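Uracil-DNA glycosylase (Epstein-Barr virus, PDB 6LYJ) is a herpesvirus member of the uracil-DNA glycosylase superfamily, an alpha/beta protein with helices packed around a four-stranded parallel sheet. Local coordinates at residues A[63-74]-A[146-156]; A[101-111]-A[132-140]. All blocks are in the same frame, centred on the assembly; numbering follows the deposited sequence.

Interaction 1 of 2, residues A[63-74]-A[146-156]; sequences TVYPEEDMCMAW and LLLNTILTVQK
The first torsion of Trp74 (chi1 55°) sets its CG between the backbone N and the carbonyl carbon, turning the indole onto strand 145-149, while Leu148 carries its CG opposite the backbone N (chi1 177°) and runs beside the ring. Leu148 CD1 sits over the centre of the six-membered ring of Trp74, a CH-pi contact 3.8 Å from its centroid. Leu146 CD1 comes in the ring plane at the edge, 3.8 Å from Trp74 CE3. Leu152 crosses the indole at about a right angle, CD2 lying 3.5 Å from NE1, and its other methyl rests on the sulfur of Met72. Branched aliphatic chains suit this place because they fit round a broad flat ring. Trp74 is buried, and its NE1 makes a weak hydrogen bond to Cys71 O (3.0 Å), a carbonyl that also accepts from a water bridging to Leu152 O. At the other end the backbones pair: Tyr65 N donates to Val154 O (2.8 Å), Val154 N to Tyr65 O, and Lys156 N to Thr63 O. The methylenes of Lys156 lie alongside the Tyr65 ring, with CB 3.5 Å from CE2. The cis peptide before Pro66 lies where this pairing ends. A two-stranded antiparallel ribbon thus adjoins a tryptophan packed on the edge strand of the parallel sheet of this alpha/beta fold.

Interaction 2 of 2, residues A[101-111]-A[132-140]; sequences LAFSVAYGFPV and PDHGCLDAW
Val105 and Gly135 bring their backbones together without forming a regular strand, their CA atoms 5.0 Å apart, and a type II turn from Ala106 to Phe109 follows, with Gly108 taking its positive phi of 92°. Ser104 OG lies anti to the backbone N (chi1 -179°), which takes it to Gly135 O and Leu137 N. Gly135 O is gripped twice: Ser104 OG donates in the carbonyl plane, on a lone pair, at 2.7 Å, whereas Val105 N donates from above that plane at 2.9 Å. Glycine suits position 135 because Val105 CG2 lies only 3.8 Å from its CA, on the side where a beta carbon would project. The serine hydroxyl also accepts from Leu137 N (3.1 Å), at the N-cap of helix 138-142, and is hydrogen-bonded to Asn99 ND2. Leu137 CD1 packs on Ser104 CB (3.7 Å), Cys136 SG on Tyr107 CB, and Val111 CG2 meets His134 O at 3.5 Å. A water accepts from Gly135 N and lies within hydrogen-bonding distance of Ala106 O and Phe109 O, linking the turn to the 132-140 loop. Cys136 N donates to His134 ND1 in the ring plane, while NE2 is hydrogen-bonded to Leu255 O, which probably places the imidazole proton on NE2; the two donors on Gly135 O probably help set how the loops meet.

From the N terminus, the chain leaves helix 42-59 and enters 63-74, whose partner 146-156 arrives only after 71 intervening residues; interaction 1 closes this long loop. Interaction 2 lies wholly within it: 101-111 leads into helix 113-125, and the chain comes back through 132-140, closing a shorter loop of 20 residues. Helix 138-142 then passes directly into strand 145-149, so the second segments of the two contacts are almost continuous. They also touch: Leu147 O and Ala102 N probably share a hydrogen bond, and Leu101 packs on Trp74. Together the nested closures tie the ribbon of strands 64-65 and 154-155, the edge of the parallel sheet and the loops flanking helix 113-125.

Interaction 1 of 2, residues A[63-74]-A[146-156]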
loop_
_atom_site.group_PDB
_atom_site.type_symbol
_atom_site.label_atom_id
_atom_site.label_comp_id
_atom_site.label_asym_id
_atom_site.label_seq_id
_atom_site.Cartn_x
_atom_site.Cartn_y
_atom_site.Cartn_z
ATOM N N THR A 63 -12.953 8.969 -13.818
ATOM C CA THR A 63 -11.944 7.957 -14.094
ATOM C C THR A 63 -11.758 7.063 -12.876
ATOM O O THR A 63 -11.525 7.553 -11.766
ATOM C CB THR A 63 -10.611 8.608 -14.466
ATOM O OG1 THR A 63 -10.820 9.594 -15.485
ATOM C CG2 THR A 63 -9.633 7.558 -14.971
ATOM N N VAL A 64 -11.849 5.752 -13.091
ATOM C CA VAL A 64 -11.720 4.758 -12.034
ATOM C C VAL A 64 -10.600 3.795 -12.407
ATOM O O VAL A 64 -10.520 3.336 -13.552
ATOM C CB VAL A 64 -13.048 4.002 -11.814
ATOM C CG1 VAL A 64 -12.877 2.892 -10.782
ATOM C CG2 VAL A 64 -14.148 4.971 -11.390
ATOM N N TYR A 65 -9.739 3.487 -11.434
ATOM C CA TYR A 65 -8.625 2.575 -11.625
ATOM C C TYR A 65 -8.774 1.347 -10.733
ATOM O O TYR A 65 -9.278 1.455 -9.611
ATOM C CB TYR A 65 -7.278 3.254 -11.310
ATOM C CG TYR A 65 -6.946 4.448 -12.174
ATOM C CD1 TYR A 65 -6.889 4.337 -13.557
ATOM C CD2 TYR A 65 -6.679 5.686 -11.604
ATOM C CE1 TYR A 65 -6.573 5.427 -14.353
ATOM C CE2 TYR A 65 -6.367 6.780 -12.387
ATOM C CZ TYR A 65 -6.315 6.645 -13.762
ATOM O OH TYR A 65 -6.009 7.736 -14.545
ATOM N N PRO A 66 -8.370 0.162 -11.211
ATOM C CA PRO A 66 -7.976 -0.033 -12.609
ATOM C C PRO A 66 -9.212 -0.194 -13.492
ATOM O O PRO A 66 -10.327 0.049 -13.017
ATOM C CB PRO A 66 -7.140 -1.311 -12.567
ATOM C CG PRO A 66 -7.623 -2.048 -11.372
ATOM C CD PRO A 66 -8.145 -1.040 -10.389
ATOM N N GLU A 67 -9.022 -0.563 -14.757
ATOM C CA GLU A 67 -10.153 -0.909 -15.605
ATOM C C GLU A 67 -10.901 -2.105 -15.022
ATOM O O GLU A 67 -10.358 -2.890 -14.239
ATOM C CB GLU A 67 -9.692 -1.217 -17.031
ATOM C CG GLU A 67 -9.248 0.010 -17.802
ATOM C CD GLU A 67 -10.399 0.956 -18.087
ATOM O OE1 GLU A 67 -11.371 0.532 -18.748
ATOM O OE2 GLU A 67 -10.342 2.117 -17.628
ATOM N N GLU A 68 -12.170 -2.233 -15.415
ATOM C CA GLU A 68 -13.007 -3.303 -14.880
ATOM C C GLU A 68 -12.380 -4.675 -15.108
ATOM O O GLU A 68 -12.382 -5.521 -14.206
ATOM C CB GLU A 68 -14.404 -3.248 -15.496
ATOM C CG GLU A 68 -15.291 -4.396 -15.034
ATOM C CD GLU A 68 -16.696 -4.327 -15.588
ATOM O OE1 GLU A 68 -17.600 -3.889 -14.851
ATOM O OE2 GLU A 68 -16.896 -4.691 -16.763
ATOM N N ASP A 69 -11.831 -4.913 -16.299
ATOM C CA ASP A 69 -11.263 -6.220 -16.609
ATOM C C ASP A 69 -9.862 -6.409 -16.040
ATOM O O ASP A 69 -9.220 -7.426 -16.326
ATOM C CB ASP A 69 -11.258 -6.451 -18.126
ATOM C CG ASP A 69 -10.357 -5.479 -18.879
ATOM O OD1 ASP A 69 -9.654 -4.659 -18.249
ATOM O OD2 ASP A 69 -10.351 -5.543 -20.127
ATOM N N MET A 70 -9.375 -5.452 -15.254
ATOM C CA MET A 70 -8.136 -5.610 -14.513
ATOM C C MET A 70 -8.324 -5.603 -13.005
ATOM O O MET A 70 -7.368 -5.907 -12.285
ATOM C CB MET A 70 -7.131 -4.512 -14.901
ATOM C CG MET A 70 -6.641 -4.597 -16.340
ATOM S SD MET A 70 -5.777 -6.144 -16.702
ATOM C CE MET A 70 -4.374 -6.010 -15.591
ATOM N N CYS A 71 -9.515 -5.262 -12.496
ATOM C CA CYS A 71 -9.659 -5.171 -11.047
ATOM C C CYS A 71 -9.616 -6.534 -10.366
ATOM O O CYS A 71 -9.431 -6.586 -9.147
ATOM C CB CYS A 71 -10.951 -4.434 -10.666
ATOM S SG CYS A 71 -12.503 -5.337 -10.905
ATOM N N MET A 72 -9.760 -7.630 -11.117
ATOM C CA MET A 72 -9.591 -8.979 -10.585
ATOM C C MET A 72 -8.323 -9.658 -11.093
ATOM O O MET A 72 -8.218 -10.888 -11.026
ATOM C CB MET A 72 -10.809 -9.846 -10.917
ATOM C CG MET A 72 -12.130 -9.317 -10.380
ATOM S SD MET A 72 -12.150 -9.146 -8.581
ATOM C CE MET A 72 -13.801 -8.501 -8.322
ATOM N N ALA A 73 -7.368 -8.890 -11.628
ATOM C CA ALA A 73 -6.146 -9.502 -12.147
ATOM C C ALA A 73 -5.418 -10.301 -11.076
ATOM O O ALA A 73 -4.805 -11.332 -11.379
ATOM C CB ALA A 73 -5.219 -8.433 -12.731
ATOM N N TRP A 74 -5.493 -9.852 -9.818
ATOM C CA TRP A 74 -4.862 -10.550 -8.702
ATOM C C TRP A 74 -5.341 -11.987 -8.550
ATOM O O TRP A 74 -4.678 -12.780 -7.873
ATOM C CB TRP A 74 -5.135 -9.801 -7.398
ATOM C CG TRP A 74 -6.597 -9.587 -7.150
ATOM C CD1 TRP A 74 -7.351 -8.520 -7.552
ATOM C CD2 TRP A 74 -7.492 -10.479 -6.477
ATOM N NE1 TRP A 74 -8.655 -8.682 -7.153
ATOM C CE2 TRP A 74 -8.770 -9.878 -6.494
ATOM C CE3 TRP A 74 -7.338 -11.718 -5.850
ATOM C CZ2 TRP A 74 -9.885 -10.479 -5.912
ATOM C CZ3 TRP A 74 -8.449 -12.312 -5.271
ATOM C CH2 TRP A 74 -9.704 -11.693 -5.308
ATOM N N LEU A 146 -0.520 -14.205 -3.398
ATOM C CA LEU A 146 -1.727 -13.432 -3.660
ATOM C C LEU A 146 -1.506 -12.000 -3.191
ATOM O O LEU A 146 -1.325 -11.754 -1.994
ATOM C CB LEU A 146 -2.943 -14.053 -2.971
ATOM C CG LEU A 146 -4.289 -13.520 -3.470
ATOM C CD1 LEU A 146 -4.562 -14.067 -4.865
ATOM C CD2 LEU A 146 -5.434 -13.869 -2.526
ATOM N N LEU A 147 -1.515 -11.065 -4.138
ATOM C CA LEU A 147 -1.264 -9.649 -3.878
ATOM C C LEU A 147 -2.616 -8.944 -3.848
ATOM O O LEU A 147 -3.088 -8.415 -4.855
ATOM C CB LEU A 147 -0.336 -9.071 -4.941
ATOM C CG LEU A 147 1.060 -9.706 -4.980
ATOM C CD1 LEU A 147 1.706 -9.534 -6.345
ATOM C CD2 LEU A 147 1.941 -9.110 -3.889
ATOM N N LEU A 148 -3.241 -8.942 -2.674
ATOM C CA LEU A 148 -4.644 -8.579 -2.516
ATOM C C LEU A 148 -4.770 -7.212 -1.854
ATOM O O LEU A 148 -4.454 -7.056 -0.670
ATOM C CB LEU A 148 -5.374 -9.642 -1.698
ATOM C CG LEU A 148 -6.843 -9.344 -1.403
ATOM C CD1 LEU A 148 -7.630 -9.232 -2.698
ATOM C CD2 LEU A 148 -7.426 -10.426 -0.490
ATOM N N ASN A 149 -5.241 -6.230 -2.619
ATOM C CA ASN A 149 -5.704 -4.964 -2.062
ATOM C C ASN A 149 -7.070 -5.167 -1.421
ATOM O O ASN A 149 -7.957 -5.781 -2.022
ATOM C CB ASN A 149 -5.795 -3.895 -3.154
ATOM C CG ASN A 149 -4.459 -3.264 -3.476
ATOM O OD1 ASN A 149 -3.589 -3.144 -2.614
ATOM N ND2 ASN A 149 -4.289 -2.850 -4.728
ATOM N N THR A 150 -7.250 -4.644 -0.201
ATOM C CA THR A 150 -8.543 -4.795 0.459
ATOM C C THR A 150 -9.633 -4.000 -0.255
ATOM O O THR A 150 -10.809 -4.381 -0.206
ATOM C CB THR A 150 -8.449 -4.369 1.929
ATOM O OG1 THR A 150 -7.795 -3.101 2.025
ATOM C CG2 THR A 150 -7.666 -5.384 2.745
ATOM N N ILE A 151 -9.266 -2.902 -0.912
ATOM C CA ILE A 151 -10.166 -2.118 -1.752
ATOM C C ILE A 151 -9.700 -2.268 -3.192
ATOM O O ILE A 151 -8.519 -2.050 -3.491
ATOM C CB ILE A 151 -10.197 -0.637 -1.330
ATOM C CG1 ILE A 151 -10.472 -0.493 0.168
ATOM C CG2 ILE A 151 -11.226 0.138 -2.140
ATOM C CD1 ILE A 151 -11.763 -1.158 0.622
ATOM N N LEU A 152 -10.612 -2.650 -4.087
ATOM C CA LEU A 152 -10.197 -3.092 -5.414
ATOM C C LEU A 152 -10.302 -2.011 -6.485
ATOM O O LEU A 152 -9.785 -2.214 -7.589
ATOM C CB LEU A 152 -11.009 -4.323 -5.848
ATOM C CG LEU A 152 -10.743 -5.590 -5.027
ATOM C CD1 LEU A 152 -11.600 -6.759 -5.500
ATOM C CD2 LEU A 152 -9.269 -5.957 -5.056
ATOM N N THR A 153 -10.943 -0.878 -6.197
ATOM C CA THR A 153 -11.015 0.220 -7.150
ATOM C C THR A 153 -10.737 1.535 -6.433
ATOM O O THR A 153 -10.751 1.609 -5.201
ATOM C CB THR A 153 -12.382 0.267 -7.863
ATOM O OG1 THR A 153 -13.431 0.308 -6.889
ATOM C CG2 THR A 153 -12.569 -0.958 -8.761
ATOM N N VAL A 154 -10.465 2.574 -7.219
ATOM C CA VAL A 154 -10.237 3.911 -6.680
ATOM C C VAL A 154 -10.510 4.928 -7.784
ATOM O O VAL A 154 -10.213 4.685 -8.957
ATOM C CB VAL A 154 -8.806 4.047 -6.106
ATOM C CG1 VAL A 154 -7.755 3.918 -7.209
ATOM C CG2 VAL A 154 -8.650 5.353 -5.339
ATOM N N GLN A 155 -11.085 6.068 -7.405
ATOM C CA GLN A 155 -11.240 7.171 -8.343
ATOM C C GLN A 155 -9.904 7.885 -8.528
ATOM O O GLN A 155 -9.137 8.049 -7.575
ATOM C CB GLN A 155 -12.308 8.156 -7.859
ATOM C CG GLN A 155 -12.614 9.268 -8.862
ATOM C CD GLN A 155 -13.627 10.280 -8.352
ATOM O OE1 GLN A 155 -14.561 9.937 -7.626
ATOM N NE2 GLN A 155 -13.449 11.537 -8.742
ATOM N N LYS A 156 -9.621 8.275 -9.770
ATOM C CA LYS A 156 -8.384 8.974 -10.102
ATOM C C LYS A 156 -8.110 10.129 -9.146
ATOM O O LYS A 156 -8.971 10.977 -8.911
ATOM C CB LYS A 156 -8.458 9.493 -11.539
ATOM C CG LYS A 156 -7.368 10.487 -11.903
ATOM C CD LYS A 156 -7.582 11.031 -13.304
ATOM C CE LYS A 156 -6.613 12.161 -13.616
ATOM N NZ LYS A 156 -6.975 12.860 -14.881
HETATM O O HOH W 1 -8.067 -4.229 -8.392
HETATM O O HOH W 2 -2.081 -12.105 -6.894
#

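Interaction 2 of 2, residues A[101-111]-A[132-140]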
loop_
_atom_site.group_PDB
_atom_site.type_symbol
_atom_site.label_atom_id
_atom_site.label_comp_id
_atom_site.label_asym_id
_atom_site.label_seq_id
_atom_site.Cartn_x
_atom_site.Cartn_y
_atom_site.Cartn_z
ATOM N N LEU A 101 -2.870 -5.720 -9.012
ATOM C CA LEU A 101 -2.129 -6.380 -7.947
ATOM C C LEU A 101 -1.775 -5.358 -6.873
ATOM O O LEU A 101 -1.553 -4.180 -7.168
ATOM C CB LEU A 101 -0.836 -7.013 -8.477
ATOM C CG LEU A 101 -0.869 -7.875 -9.744
ATOM C CD1 LEU A 101 0.539 -8.274 -10.160
ATOM C CD2 LEU A 101 -1.712 -9.107 -9.533
ATOM N N ALA A 102 -1.728 -5.811 -5.624
ATOM C CA ALA A 102 -1.212 -4.958 -4.560
ATOM C C ALA A 102 0.253 -4.622 -4.812
ATOM O O ALA A 102 1.027 -5.468 -5.269
ATOM C CB ALA A 102 -1.366 -5.646 -3.202
ATOM N N PHE A 103 0.612 -3.359 -4.553
ATOM C CA PHE A 103 1.987 -2.852 -4.557
ATOM C C PHE A 103 2.644 -2.815 -5.935
ATOM O O PHE A 103 3.458 -1.928 -6.210
ATOM C CB PHE A 103 2.856 -3.660 -3.586
ATOM C CG PHE A 103 2.463 -3.476 -2.148
ATOM C CD1 PHE A 103 2.683 -2.264 -1.508
ATOM C CD2 PHE A 103 1.852 -4.499 -1.444
ATOM C CE1 PHE A 103 2.308 -2.079 -0.185
ATOM C CE2 PHE A 103 1.476 -4.326 -0.119
ATOM C CZ PHE A 103 1.703 -3.113 0.509
ATOM N N SER A 104 2.299 -3.756 -6.802
ATOM C CA SER A 104 2.931 -3.845 -8.110
ATOM C C SER A 104 2.490 -2.701 -9.020
ATOM O O SER A 104 1.395 -2.150 -8.884
ATOM C CB SER A 104 2.585 -5.190 -8.755
ATOM O OG SER A 104 3.205 -5.337 -10.013
ATOM N N VAL A 105 3.361 -2.350 -9.969
ATOM C CA VAL A 105 3.002 -1.457 -11.063
ATOM C C VAL A 105 3.404 -2.126 -12.371
ATOM O O VAL A 105 4.295 -2.976 -12.417
ATOM C CB VAL A 105 3.659 -0.059 -10.941
ATOM C CG1 VAL A 105 3.177 0.660 -9.681
ATOM C CG2 VAL A 105 5.177 -0.172 -10.948
ATOM N N ALA A 106 2.743 -1.708 -13.449
ATOM C CA ALA A 106 2.998 -2.277 -14.764
ATOM C C ALA A 106 4.408 -1.938 -15.245
ATOM O O ALA A 106 5.066 -1.018 -14.748
ATOM C CB ALA A 106 1.959 -1.782 -15.769
ATOM N N TYR A 107 4.878 -2.716 -16.219
ATOM C CA TYR A 107 6.200 -2.488 -16.785
ATOM C C TYR A 107 6.276 -1.095 -17.398
ATOM O O TYR A 107 5.301 -0.594 -17.965
ATOM C CB TYR A 107 6.525 -3.556 -17.835
ATOM C CG TYR A 107 7.804 -3.284 -18.595
ATOM C CD1 TYR A 107 9.040 -3.551 -18.025
ATOM C CD2 TYR A 107 7.776 -2.762 -19.882
ATOM C CE1 TYR A 107 10.214 -3.297 -18.710
ATOM C CE2 TYR A 107 8.947 -2.508 -20.575
ATOM C CZ TYR A 107 10.162 -2.779 -19.982
ATOM O OH TYR A 107 11.330 -2.532 -20.668
ATOM N N GLY A 108 7.437 -0.458 -17.261
ATOM C CA GLY A 108 7.624 0.891 -17.740
ATOM C C GLY A 108 7.330 1.977 -16.725
ATOM O O GLY A 108 7.761 3.120 -16.921
ATOM N N PHE A 109 6.615 1.655 -15.644
ATOM C CA PHE A 109 6.323 2.646 -14.615
ATOM C C PHE A 109 7.429 2.666 -13.561
ATOM O O PHE A 109 7.949 1.609 -13.189
ATOM C CB PHE A 109 4.992 2.343 -13.932
ATOM C CG PHE A 109 3.786 2.700 -14.751
ATOM C CD1 PHE A 109 3.259 1.801 -15.664
ATOM C CD2 PHE A 109 3.169 3.931 -14.599
ATOM C CE1 PHE A 109 2.143 2.126 -16.415
ATOM C CE2 PHE A 109 2.053 4.261 -15.346
ATOM C CZ PHE A 109 1.540 3.359 -16.255
ATOM N N PRO A 110 7.790 3.850 -13.063
ATOM C CA PRO A 110 8.749 3.923 -11.955
ATOM C C PRO A 110 8.261 3.141 -10.744
ATOM O O PRO A 110 7.061 3.019 -10.495
ATOM C CB PRO A 110 8.831 5.425 -11.657
ATOM C CG PRO A 110 8.432 6.082 -12.943
ATOM C CD PRO A 110 7.387 5.184 -13.539
ATOM N N VAL A 111 9.213 2.593 -9.996
ATOM C CA VAL A 111 8.903 1.765 -8.833
ATOM C C VAL A 111 8.459 2.649 -7.672
ATOM O O VAL A 111 9.196 3.564 -7.274
ATOM C CB VAL A 111 10.105 0.893 -8.440
ATOM C CG1 VAL A 111 9.751 0.009 -7.251
ATOM C CG2 VAL A 111 10.541 0.044 -9.623
ATOM N N PRO A 132 15.183 -5.139 -8.660
ATOM C CA PRO A 132 15.009 -4.916 -10.098
ATOM C C PRO A 132 14.732 -3.451 -10.413
ATOM O O PRO A 132 14.535 -2.617 -9.529
ATOM C CB PRO A 132 13.801 -5.792 -10.439
ATOM C CG PRO A 132 12.987 -5.769 -9.183
ATOM C CD PRO A 132 13.981 -5.728 -8.042
ATOM N N ASP A 133 14.708 -3.157 -11.713
ATOM C CA ASP A 133 14.404 -1.828 -12.226
ATOM C C ASP A 133 12.938 -1.675 -12.613
ATOM O O ASP A 133 12.581 -0.696 -13.279
ATOM C CB ASP A 133 15.295 -1.510 -13.428
ATOM C CG ASP A 133 15.600 -0.031 -13.550
ATOM O OD1 ASP A 133 15.539 0.677 -12.522
ATOM O OD2 ASP A 133 15.896 0.426 -14.675
ATOM N N HIS A 134 12.086 -2.612 -12.212
ATOM C CA HIS A 134 10.676 -2.603 -12.569
ATOM C C HIS A 134 9.848 -2.906 -11.329
ATOM O O HIS A 134 10.365 -3.349 -10.303
ATOM C CB HIS A 134 10.391 -3.635 -13.668
ATOM C CG HIS A 134 10.614 -5.049 -13.228
ATOM N ND1 HIS A 134 9.698 -5.748 -12.471
ATOM C CD2 HIS A 134 11.667 -5.882 -13.403
ATOM C CE1 HIS A 134 10.165 -6.957 -12.220
ATOM N NE2 HIS A 134 11.358 -7.066 -12.776
ATOM N N GLY A 135 8.539 -2.696 -11.439
ATOM C CA GLY A 135 7.664 -2.967 -10.316
ATOM C C GLY A 135 6.699 -4.107 -10.568
ATOM O O GLY A 135 5.647 -4.189 -9.928
ATOM N N CYS A 136 7.064 -5.001 -11.486
ATOM C CA CYS A 136 6.199 -6.092 -11.923
ATOM C C CYS A 136 6.363 -7.289 -10.997
ATOM O O CYS A 136 7.444 -7.886 -10.937
ATOM C CB CYS A 136 6.523 -6.496 -13.359
ATOM S SG CYS A 136 6.238 -5.200 -14.568
ATOM N N LEU A 137 5.296 -7.642 -10.284
ATOM C CA LEU A 137 5.315 -8.761 -9.352
ATOM C C LEU A 137 4.627 -9.997 -9.924
ATOM O O LEU A 137 4.259 -10.900 -9.164
ATOM C CB LEU A 137 4.674 -8.355 -8.023
ATOM C CG LEU A 137 5.334 -7.152 -7.341
ATOM C CD1 LEU A 137 4.600 -6.753 -6.067
ATOM C CD2 LEU A 137 6.802 -7.460 -7.053
ATOM N N ASP A 138 4.464 -10.058 -11.252
ATOM C CA ASP A 138 3.726 -11.158 -11.871
ATOM C C ASP A 138 4.304 -12.520 -11.500
ATOM O O ASP A 138 3.551 -13.471 -11.276
ATOM C CB ASP A 138 3.707 -11.005 -13.395
ATOM C CG ASP A 138 3.052 -9.716 -13.852
ATOM O OD1 ASP A 138 2.844 -8.815 -13.014
ATOM O OD2 ASP A 138 2.705 -9.621 -15.046
ATOM N N ALA A 139 5.634 -12.643 -11.456
ATOM C CA ALA A 139 6.252 -13.938 -11.165
ATOM C C ALA A 139 5.927 -14.417 -9.750
ATOM O O ALA A 139 5.696 -15.618 -9.524
ATOM C CB ALA A 139 7.764 -13.855 -11.378
ATOM N N TRP A 140 5.856 -13.486 -8.792
ATOM C CA TRP A 140 5.370 -13.844 -7.463
ATOM C C TRP A 140 3.952 -14.381 -7.534
ATOM O O TRP A 140 3.646 -15.436 -6.963
ATOM C CB TRP A 140 5.385 -12.633 -6.531
ATOM C CG TRP A 140 6.706 -12.045 -6.209
ATOM C CD1 TRP A 140 7.918 -12.405 -6.714
ATOM C CD2 TRP A 140 6.952 -10.981 -5.281
ATOM N NE1 TRP A 140 8.908 -11.622 -6.165
ATOM C CE2 TRP A 140 8.337 -10.742 -5.281
ATOM C CE3 TRP A 140 6.130 -10.207 -4.448
ATOM C CZ2 TRP A 140 8.925 -9.758 -4.485
ATOM C CZ3 TRP A 140 6.716 -9.228 -3.656
ATOM C CH2 TRP A 140 8.103 -9.015 -3.681
HETATM O O HOH W 3 7.673 -1.083 -13.555
HETATM O O HOH W 4 10.387 -1.151 -15.871
HETATM O O HOH W 5 10.519 0.859 -13.943
#